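Side-chain contacts in tyrosine recombinase XerH (Helicobacter pylori, PDB 5JK0), which cuts and rejoins DNA at specific sites as a tyrosine recombinase involved in chromosome segregation: residues D106-M109 with L110-L114; L284-A287 with Y288-Q292; E85-S88 with K89-I93. One frame throughout, in Å; residues are numbered along the deposited sequence.

Contacts 1 and 3 belong to neighbouring helices of the core-binding region, 107-117 and 74-93, their centres 12 Å apart; Met109 and Phe113 of contact 1 pack on Tyr86 of contact 3. Both are partly buried and also reach a second subunit, but contact 1 is a capped helix start built on backbone bonds, whereas contact 3, near the C-terminal end of its helix, adds CH-pi packing. Contact 2 is more buried. It starts helix 286-300 of the catalytic domain, its centre 38 Å from that of contact 1 and 40 Å from that of contact 3, and Thr285, Gln286 and Tyr290 bond to the DNA.

Contact 1: residues D106-M109 with L110-L114; sequences DEVM and LAEFL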
loop_
_atom_site.group_PDB
_atom_site.type_symbol
_atom_site.label_atom_id
_atom_site.label_comp_id
_atom_site.label_asym_id
_atom_site.label_seq_id
_atom_site.Cartn_x
_atom_site.Cartn_y
_atom_site.Cartn_z
ATOM N N ASP D 106 25.630 -12.588 -0.633
ATOM C CA ASP D 106 25.026 -11.269 -0.477
ATOM C C ASP D 106 23.543 -11.279 -0.836
ATOM O O ASP D 106 22.956 -12.334 -1.069
ATOM C CB ASP D 106 25.767 -10.229 -1.325
ATOM C CG ASP D 106 25.941 -10.659 -2.775
ATOM O OD1 ASP D 106 25.150 -11.493 -3.261
ATOM O OD2 ASP D 106 26.875 -10.152 -3.429
ATOM N N GLU D 107 22.951 -10.092 -0.884
ATOM C CA GLU D 107 21.519 -9.945 -1.116
ATOM C C GLU D 107 21.127 -10.350 -2.534
ATOM O O GLU D 107 20.034 -10.868 -2.760
ATOM C CB GLU D 107 21.095 -8.502 -0.840
ATOM C CG GLU D 107 19.685 -8.357 -0.303
ATOM C CD GLU D 107 19.455 -7.007 0.348
ATOM O OE1 GLU D 107 20.358 -6.148 0.268
ATOM O OE2 GLU D 107 18.378 -6.808 0.946
ATOM N N VAL D 108 22.024 -10.110 -3.487
ATOM C CA VAL D 108 21.782 -10.473 -4.880
ATOM C C VAL D 108 21.689 -11.990 -5.038
ATOM O O VAL D 108 20.803 -12.499 -5.727
ATOM C CB VAL D 108 22.890 -9.928 -5.805
ATOM C CG1 VAL D 108 22.724 -10.468 -7.221
ATOM C CG2 VAL D 108 22.877 -8.409 -5.803
ATOM N N MET D 109 22.600 -12.706 -4.384
ATOM C CA MET D 109 22.607 -14.165 -4.431
ATOM C C MET D 109 21.325 -14.749 -3.847
ATOM O O MET D 109 20.753 -15.689 -4.400
ATOM C CB MET D 109 23.819 -14.724 -3.685
ATOM C CG MET D 109 23.835 -16.243 -3.600
ATOM S SD MET D 109 25.146 -16.901 -2.553
ATOM C CE MET D 109 26.603 -16.447 -3.491
ATOM N N LEU D 110 20.875 -14.184 -2.730
ATOM C CA LEU D 110 19.659 -14.655 -2.075
ATOM C C LEU D 110 18.435 -14.388 -2.947
ATOM O O LEU D 110 17.502 -15.190 -2.984
ATOM C CB LEU D 110 19.486 -13.996 -0.704
ATOM C CG LEU D 110 20.586 -14.251 0.333
ATOM C CD1 LEU D 110 20.147 -13.788 1.713
ATOM C CD2 LEU D 110 20.981 -15.718 0.363
ATOM N N ALA D 111 18.447 -13.258 -3.647
ATOM C CA ALA D 111 17.353 -12.902 -4.547
ATOM C C ALA D 111 17.267 -13.879 -5.715
ATOM O O ALA D 111 16.174 -14.256 -6.142
ATOM C CB ALA D 111 17.526 -11.480 -5.057
ATOM N N GLU D 112 18.425 -14.289 -6.224
ATOM C CA GLU D 112 18.482 -15.244 -7.326
ATOM C C GLU D 112 18.029 -16.628 -6.875
ATOM O O GLU D 112 17.347 -17.338 -7.615
ATOM C CB GLU D 112 19.897 -15.313 -7.909
ATOM C CG GLU D 112 20.335 -14.038 -8.614
ATOM C CD GLU D 112 21.689 -14.172 -9.284
ATOM O OE1 GLU D 112 22.336 -15.229 -9.123
ATOM O OE2 GLU D 112 22.105 -13.220 -9.977
ATOM N N PHE D 113 18.410 -17.005 -5.658
ATOM C CA PHE D 113 17.976 -18.271 -5.077
ATOM C C PHE D 113 16.458 -18.324 -4.959
ATOM O O PHE D 113 15.839 -19.343 -5.265
ATOM C CB PHE D 113 18.616 -18.483 -3.702
ATOM C CG PHE D 113 17.898 -19.495 -2.847
ATOM C CD1 PHE D 113 17.975 -20.847 -3.135
ATOM C CD2 PHE D 113 17.150 -19.090 -1.752
ATOM C CE1 PHE D 113 17.316 -21.778 -2.350
ATOM C CE2 PHE D 113 16.489 -20.015 -0.963
ATOM C CZ PHE D 113 16.573 -21.361 -1.263
ATOM N N LEU D 114 15.866 -17.220 -4.516
ATOM C CA LEU D 114 14.419 -17.135 -4.349
ATOM C C LEU D 114 13.681 -17.272 -5.678
ATOM O O LEU D 114 12.683 -17.984 -5.768
ATOM C CB LEU D 114 14.034 -15.816 -3.676
ATOM C CG LEU D 114 14.333 -15.698 -2.181
ATOM C CD1 LEU D 114 13.966 -14.311 -1.670
ATOM C CD2 LEU D 114 13.587 -16.771 -1.403
#
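The Glu112 carboxylate meets Val108 at one corner, OE2 lying 3.9 Å from Val108 CG1, and the two side chains run alongside each other one turn apart. The other flat group, the Phe113 ring, leads away from 106-109 with only its CB near, 3.6 Å from Met109 O. The ring is held instead mainly by other aromatics: Phe83 in an edge-to-face pair, with Tyr86 and Tyr117 meeting it at slanted angles. Glu112 has CG anti to its carbonyl carbon (chi1 -67°), which lays CG 3.3 Å from Val108 O before the extended chain carries the carboxylate outward. There OE2 forms a salt bridge with Arg25 NH1 of a second subunit.

Asp106 is the N-cap of helix 107-117. Its OD1 takes the Met109 N-H at 3.0 Å, nearly in line with the C-O bond (N-H...O angle 160°). The backbone carbonyl of the same residue accepts from Leu110 N at 3.2 Å, so Asp106 serves two successive amides of the first turn. Regular helical bonds follow from Ala111, Glu112 and Phe113 to Glu107, Val108 and Met109. Leu110 CG rests 3.4 Å from Asp106 O, and the side chain packs on Phe83 and Phe137. Met109 packs on Tyr86 and Phe87 of helix 74-93.

The helix start thus has a carboxylate at its positive end, which would probably be electrostatically favourable. Its apolar side is packed against aromatic and aliphatic neighbours, while Glu112 OE2 links the helix to Arg25 of the second subunit.

Contact 2: residues L284-A287 with Y288-Q292; sequences LTQA and YLYKQ. With nucleotides of chain G; nucleotides of chain H.
Gln286 and Tyr290, one helical turn apart and touching through Gln286 NE2 and Tyr290 CB (3.9 Å), grip one adenine nucleotide, and the glutamine amide bonds to base and backbone at once. OE1 accepts from N6 of DA24 of chain G at 2.6 Å, and NE2 gives a weak bond to N7 of the same base at 3.3 Å, so the amide reads the adenine at its major-groove atoms. NE2 also donates to OP2 of DC23 of chain G at 2.7 Å, close to straight (N-H...O 166°). The bend at chi2 (-89°) swings the amide round to meet all three. Two good bonds and a weak one would fix the rotation of the amide, and the donor N6 and the phosphate acceptor agree with its oxygen and nitrogen as placed.

The Tyr290 ring takes C8 of DA24 over one face, 3.6 Å above the plane and offset toward the rim, while OP2 of that nucleotide lies at the ring edge. Tyr290 OH bonds to this OP2, though the modelled separation is very short and doubtful in detail.

The other strand is met by the start of the helix. Thr285, the N-cap, donates from OG1 to OP2 of DT5 of chain H at 2.8 Å, and Ala287 CB comes within 3.8 Å of the O4 of that thymine. Tyr288 packs obliquely on Leu284 and lies against a phosphate, its OH bonded to Asn201 on helix 198-211, which Leu289 also packs against. The arrangement is that of a recognition helix whose N-terminal end enters the major groove, here helix 286-300 in the catalytic domain of a tyrosine recombinase.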
loop_
_atom_site.group_PDB
_atom_site.type_symbol
_atom_site.label_atom_id
_atom_site.label_comp_id
_atom_site.label_asym_id
_atom_site.label_seq_id
_atom_site.Cartn_x
_atom_site.Cartn_y
_atom_site.Cartn_z
ATOM N N LEU D 284 -5.788 -38.357 17.968
ATOM C CA LEU D 284 -5.998 -38.320 16.525
ATOM C C LEU D 284 -5.285 -37.121 15.915
ATOM O O LEU D 284 -5.080 -36.108 16.584
ATOM C CB LEU D 284 -7.490 -38.264 16.194
ATOM C CG LEU D 284 -8.318 -39.512 16.503
ATOM C CD1 LEU D 284 -9.796 -39.246 16.263
ATOM C CD2 LEU D 284 -7.838 -40.682 15.656
ATOM N N THR D 285 -4.914 -37.234 14.646
ATOM C CA THR D 285 -4.228 -36.147 13.960
ATOM C C THR D 285 -5.191 -35.323 13.113
ATOM O O THR D 285 -6.305 -35.758 12.818
ATOM C CB THR D 285 -3.093 -36.671 13.057
ATOM O OG1 THR D 285 -3.623 -37.604 12.107
ATOM C CG2 THR D 285 -2.020 -37.355 13.893
ATOM N N GLN D 286 -4.749 -34.130 12.731
ATOM C CA GLN D 286 -5.522 -33.256 11.858
ATOM C C GLN D 286 -5.759 -33.917 10.502
ATOM O O GLN D 286 -6.795 -33.706 9.868
ATOM C CB GLN D 286 -4.804 -31.911 11.690
ATOM C CG GLN D 286 -5.369 -31.003 10.604
ATOM C CD GLN D 286 -4.741 -31.256 9.244
ATOM O OE1 GLN D 286 -3.730 -31.951 9.133
ATOM N NE2 GLN D 286 -5.343 -30.699 8.201
ATOM N N ALA D 287 -4.791 -34.719 10.068
ATOM C CA ALA D 287 -4.857 -35.388 8.771
ATOM C C ALA D 287 -6.083 -36.291 8.659
ATOM O O ALA D 287 -6.762 -36.304 7.632
ATOM C CB ALA D 287 -3.587 -36.189 8.527
ATOM N N TYR D 288 -6.363 -37.042 9.720
ATOM C CA TYR D 288 -7.522 -37.926 9.736
ATOM C C TYR D 288 -8.817 -37.127 9.835
ATOM O O TYR D 288 -9.811 -37.459 9.189
ATOM C CB TYR D 288 -7.432 -38.921 10.895
ATOM C CG TYR D 288 -8.620 -39.854 10.980
ATOM C CD1 TYR D 288 -8.701 -40.982 10.172
ATOM C CD2 TYR D 288 -9.661 -39.605 11.866
ATOM C CE1 TYR D 288 -9.786 -41.835 10.244
ATOM C CE2 TYR D 288 -10.750 -40.453 11.945
ATOM C CZ TYR D 288 -10.806 -41.566 11.132
ATOM O OH TYR D 288 -11.889 -42.411 11.210
ATOM N N LEU D 289 -8.798 -36.079 10.652
ATOM C CA LEU D 289 -9.965 -35.221 10.830
ATOM C C LEU D 289 -10.371 -34.563 9.516
ATOM O O LEU D 289 -11.552 -34.539 9.168
ATOM C CB LEU D 289 -9.689 -34.152 11.891
ATOM C CG LEU D 289 -10.746 -33.057 12.049
ATOM C CD1 LEU D 289 -12.100 -33.642 12.425
ATOM C CD2 LEU D 289 -10.297 -32.027 13.079
ATOM N N TYR D 290 -9.389 -34.035 8.793
ATOM C CA TYR D 290 -9.637 -33.388 7.507
ATOM C C TYR D 290 -10.288 -34.350 6.519
ATOM O O TYR D 290 -11.280 -34.013 5.872
ATOM C CB TYR D 290 -8.330 -32.843 6.919
ATOM C CG TYR D 290 -8.489 -32.202 5.557
ATOM C CD1 TYR D 290 -8.387 -32.958 4.393
ATOM C CD2 TYR D 290 -8.736 -30.840 5.432
ATOM C CE1 TYR D 290 -8.537 -32.380 3.150
ATOM C CE2 TYR D 290 -8.883 -30.252 4.190
ATOM C CZ TYR D 290 -8.783 -31.028 3.053
ATOM O OH TYR D 290 -8.929 -30.451 1.812
ATOM N N LYS D 291 -9.717 -35.546 6.410
ATOM C CA LYS D 291 -10.185 -36.548 5.460
ATOM C C LYS D 291 -11.643 -36.921 5.711
ATOM O O LYS D 291 -12.408 -37.132 4.772
ATOM C CB LYS D 291 -9.302 -37.795 5.528
ATOM C CG LYS D 291 -9.370 -38.677 4.293
ATOM C CD LYS D 291 -8.810 -37.958 3.073
ATOM C CE LYS D 291 -8.779 -38.873 1.857
ATOM N NZ LYS D 291 -8.171 -38.209 0.670
ATOM N N GLN D 292 -12.023 -36.996 6.982
ATOM C CA GLN D 292 -13.394 -37.329 7.348
ATOM C C GLN D 292 -14.342 -36.169 7.053
ATOM O O GLN D 292 -15.497 -36.380 6.688
ATOM C CB GLN D 292 -13.477 -37.716 8.827
ATOM C CG GLN D 292 -12.768 -39.018 9.159
ATOM C CD GLN D 292 -13.381 -40.209 8.449
ATOM O OE1 GLN D 292 -14.602 -40.314 8.329
ATOM N NE2 GLN D 292 -12.534 -41.112 7.967
ATOM P P DA G 24 -7.594 -27.671 1.216
ATOM O OP1 DA G 24 -7.684 -26.801 0.023
ATOM O OP2 DA G 24 -8.830 -28.058 1.930
ATOM O "O5'" DA G 24 -6.797 -29.005 0.822
ATOM C "C5'" DA G 24 -5.611 -28.907 0.045
ATOM C "C4'" DA G 24 -4.817 -30.204 0.064
ATOM O "O4'" DA G 24 -4.165 -30.378 1.351
ATOM C "C3'" DA G 24 -5.624 -31.490 -0.177
ATOM O "O3'" DA G 24 -4.954 -32.281 -1.144
ATOM C "C2'" DA G 24 -5.594 -32.173 1.192
ATOM C "C1'" DA G 24 -4.222 -31.740 1.670
ATOM N N9 DA G 24 -3.990 -31.921 3.100
ATOM C C8 DA G 24 -4.916 -31.873 4.107
ATOM N N7 DA G 24 -4.409 -32.082 5.300
ATOM C C5 DA G 24 -3.059 -32.284 5.058
ATOM C C6 DA G 24 -1.970 -32.557 5.910
ATOM N N6 DA G 24 -2.083 -32.675 7.236
ATOM N N1 DA G 24 -0.754 -32.699 5.343
ATOM C C2 DA G 24 -0.641 -32.579 4.015
ATOM N N3 DA G 24 -1.588 -32.329 3.114
ATOM C C4 DA G 24 -2.786 -32.190 3.708
ATOM P P DT H 5 -2.675 -41.226 13.707
ATOM O OP1 DT H 5 -2.218 -41.330 15.110
ATOM O OP2 DT H 5 -3.591 -40.134 13.312
ATOM O "O5'" DT H 5 -1.395 -41.171 12.745
ATOM C "C5'" DT H 5 -0.361 -42.143 12.880
ATOM C "C4'" DT H 5 0.728 -41.933 11.839
ATOM O "O4'" DT H 5 0.139 -41.937 10.511
ATOM C "C3'" DT H 5 1.505 -40.620 11.961
ATOM O "O3'" DT H 5 2.899 -40.861 11.775
ATOM C "C2'" DT H 5 0.928 -39.763 10.836
ATOM C "C1'" DT H 5 0.593 -40.814 9.791
ATOM N N1 DT H 5 -0.482 -40.393 8.845
ATOM C C2 DT H 5 -0.145 -40.017 7.565
ATOM O O2 DT H 5 1.001 -40.008 7.151
ATOM N N3 DT H 5 -1.204 -39.650 6.778
ATOM C C4 DT H 5 -2.540 -39.621 7.135
ATOM O O4 DT H 5 -3.421 -39.275 6.356
ATOM C C5 DT H 5 -2.825 -40.026 8.492
ATOM C C7 DT H 5 -4.238 -40.034 8.996
ATOM C C6 DT H 5 -1.794 -40.388 9.272
ATOM P P DC G 23 -7.635 -27.532 7.915
ATOM O OP1 DC G 23 -9.051 -27.182 7.667
ATOM O OP2 DC G 23 -7.304 -28.851 8.501
ATOM O "O5'" DC G 23 -6.833 -27.377 6.540
ATOM C "C5'" DC G 23 -6.836 -26.127 5.859
ATOM C "C4'" DC G 23 -6.123 -26.232 4.522
ATOM O "O4'" DC G 23 -4.705 -26.442 4.742
ATOM C "C3'" DC G 23 -6.590 -27.376 3.625
ATOM O "O3'" DC G 23 -6.624 -26.945 2.270
ATOM C "C2'" DC G 23 -5.527 -28.449 3.849
ATOM C "C1'" DC G 23 -4.279 -27.607 4.069
ATOM N N1 DC G 23 -3.242 -28.274 4.909
ATOM C C2 DC G 23 -2.016 -28.637 4.341
ATOM O O2 DC G 23 -1.815 -28.404 3.142
ATOM N N3 DC G 23 -1.083 -29.235 5.122
ATOM C C4 DC G 23 -1.337 -29.465 6.411
ATOM N N4 DC G 23 -0.386 -30.059 7.140
ATOM C C5 DC G 23 -2.580 -29.105 7.007
ATOM C C6 DC G 23 -3.494 -28.515 6.228
#

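Contact 3: residues E85-S88 with K89-I93; sequences EYFS and KARLI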
loop_
_atom_site.group_PDB
_atom_site.type_symbol
_atom_site.label_atom_id
_atom_site.label_comp_id
_atom_site.label_asym_id
_atom_site.label_seq_id
_atom_site.Cartn_x
_atom_site.Cartn_y
_atom_site.Cartn_z
ATOM N N GLU D 85 21.860 -26.615 -0.590
ATOM C CA GLU D 85 21.936 -27.370 -1.836
ATOM C C GLU D 85 22.261 -26.447 -3.006
ATOM O O GLU D 85 23.072 -26.782 -3.869
ATOM C CB GLU D 85 20.622 -28.109 -2.094
ATOM C CG GLU D 85 20.540 -28.790 -3.448
ATOM C CD GLU D 85 19.167 -29.373 -3.721
ATOM O OE1 GLU D 85 18.946 -30.555 -3.388
ATOM O OE2 GLU D 85 18.307 -28.647 -4.264
ATOM N N TYR D 86 21.619 -25.284 -3.019
ATOM C CA TYR D 86 21.873 -24.266 -4.030
ATOM C C TYR D 86 23.314 -23.775 -3.975
ATOM O O TYR D 86 24.019 -23.783 -4.982
ATOM C CB TYR D 86 20.907 -23.087 -3.851
ATOM C CG TYR D 86 21.312 -21.830 -4.592
ATOM C CD1 TYR D 86 21.048 -21.683 -5.950
ATOM C CD2 TYR D 86 21.950 -20.786 -3.932
ATOM C CE1 TYR D 86 21.416 -20.533 -6.630
ATOM C CE2 TYR D 86 22.322 -19.636 -4.603
ATOM C CZ TYR D 86 22.053 -19.515 -5.950
ATOM O OH TYR D 86 22.423 -18.369 -6.617
ATOM N N PHE D 87 23.745 -23.353 -2.790
ATOM C CA PHE D 87 25.059 -22.746 -2.615
ATOM C C PHE D 87 26.201 -23.704 -2.950
ATOM O O PHE D 87 27.238 -23.284 -3.460
ATOM C CB PHE D 87 25.218 -22.231 -1.181
ATOM C CG PHE D 87 26.538 -21.561 -0.919
ATOM C CD1 PHE D 87 26.760 -20.255 -1.330
ATOM C CD2 PHE D 87 27.556 -22.233 -0.262
ATOM C CE1 PHE D 87 27.974 -19.636 -1.095
ATOM C CE2 PHE D 87 28.771 -21.618 -0.022
ATOM C CZ PHE D 87 28.979 -20.318 -0.437
ATOM N N SER D 88 26.008 -24.988 -2.667
ATOM C CA SER D 88 27.057 -25.980 -2.887
ATOM C C SER D 88 27.397 -26.144 -4.366
ATOM O O SER D 88 28.537 -26.449 -4.717
ATOM C CB SER D 88 26.648 -27.330 -2.294
ATOM O OG SER D 88 25.477 -27.828 -2.917
ATOM N N LYS D 89 26.410 -25.936 -5.232
ATOM C CA LYS D 89 26.621 -26.092 -6.666
ATOM C C LYS D 89 26.749 -24.749 -7.382
ATOM O O LYS D 89 27.361 -24.665 -8.446
ATOM C CB LYS D 89 25.484 -26.908 -7.287
ATOM C CG LYS D 89 24.101 -26.304 -7.102
ATOM C CD LYS D 89 23.031 -27.177 -7.738
ATOM C CE LYS D 89 21.646 -26.574 -7.567
ATOM N NZ LYS D 89 20.596 -27.410 -8.213
ATOM N N ALA D 90 26.184 -23.699 -6.793
ATOM C CA ALA D 90 26.189 -22.384 -7.425
ATOM C C ALA D 90 27.481 -21.616 -7.162
ATOM O O ALA D 90 27.889 -20.786 -7.974
ATOM C CB ALA D 90 24.994 -21.566 -6.956
ATOM N N ARG D 91 28.125 -21.892 -6.031
ATOM C CA ARG D 91 29.338 -21.170 -5.658
ATOM C C ARG D 91 30.494 -21.472 -6.610
ATOM O O ARG D 91 31.484 -20.741 -6.647
ATOM C CB ARG D 91 29.755 -21.507 -4.223
ATOM C CG ARG D 91 30.513 -22.822 -4.089
ATOM C CD ARG D 91 31.096 -22.990 -2.695
ATOM N NE ARG D 91 32.014 -24.124 -2.622
ATOM C CZ ARG D 91 33.315 -24.048 -2.881
ATOM N NH1 ARG D 91 33.856 -22.889 -3.233
ATOM N NH2 ARG D 91 34.076 -25.129 -2.793
ATOM N N LEU D 92 30.360 -22.546 -7.382
ATOM C CA LEU D 92 31.427 -22.987 -8.271
ATOM C C LEU D 92 31.237 -22.516 -9.711
ATOM O O LEU D 92 32.208 -22.394 -10.457
ATOM C CB LEU D 92 31.534 -24.514 -8.248
ATOM C CG LEU D 92 31.896 -25.168 -6.913
ATOM C CD1 LEU D 92 31.917 -26.683 -7.052
ATOM C CD2 LEU D 92 33.237 -24.654 -6.412
ATOM N N ILE D 93 29.993 -22.257 -10.106
ATOM C CA ILE D 93 29.700 -21.985 -11.512
ATOM C C ILE D 93 28.864 -20.730 -11.765
ATOM O O ILE D 93 28.360 -20.538 -12.871
ATOM C CB ILE D 93 28.966 -23.177 -12.165
ATOM C CG1 ILE D 93 27.647 -23.452 -11.443
ATOM C CG2 ILE D 93 29.850 -24.418 -12.172
ATOM C CD1 ILE D 93 26.870 -24.616 -12.019
HETATM O O HOH W 1 30.496 -27.041 -3.093
#
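Two CH-pi contacts, Ala90 over Tyr86 and Arg91 over Phe87, make this a local helical contact near the C-terminal end of helix 74-93, in the core-binding region. Ala90 CB stands over one face of the Tyr86 ring, 3.8 Å from its centroid. Arg91 CB lies over a face of Phe87, 4.1 Å from the ring centroid, and Arg91 CD slants past Phe87 CE2 at 3.8 Å. Arg91 has CG between its backbone N and carbonyl carbon (chi1 81°), which sends the extended chain across the ring and leaves the guanidinium tilted 32° from it. NH1 is held by Phe99 O and Asn100 OD1, and a water accepting weakly from NE donates to Ser88 O at 2.6 Å.

Tyr86 O takes two amides: Ala90 N at 2.8 Å, nearly along the carbonyl axis, and Lys89 N at 3.2 Å from well above the carbonyl plane. Lys89 CG lies 3.3 Å from the same oxygen, and the straight chain leads to a cation-pi contact with Phe43 of a second subunit. That Phe43 of the second subunit also packs on Tyr86 and Ala90.

Tyr86 O and Phe87 O are thus used within the helix and Ser88 O takes a water, one face of each ring is covered by aliphatic carbon, and the lysine charge is directed at a subunit interface.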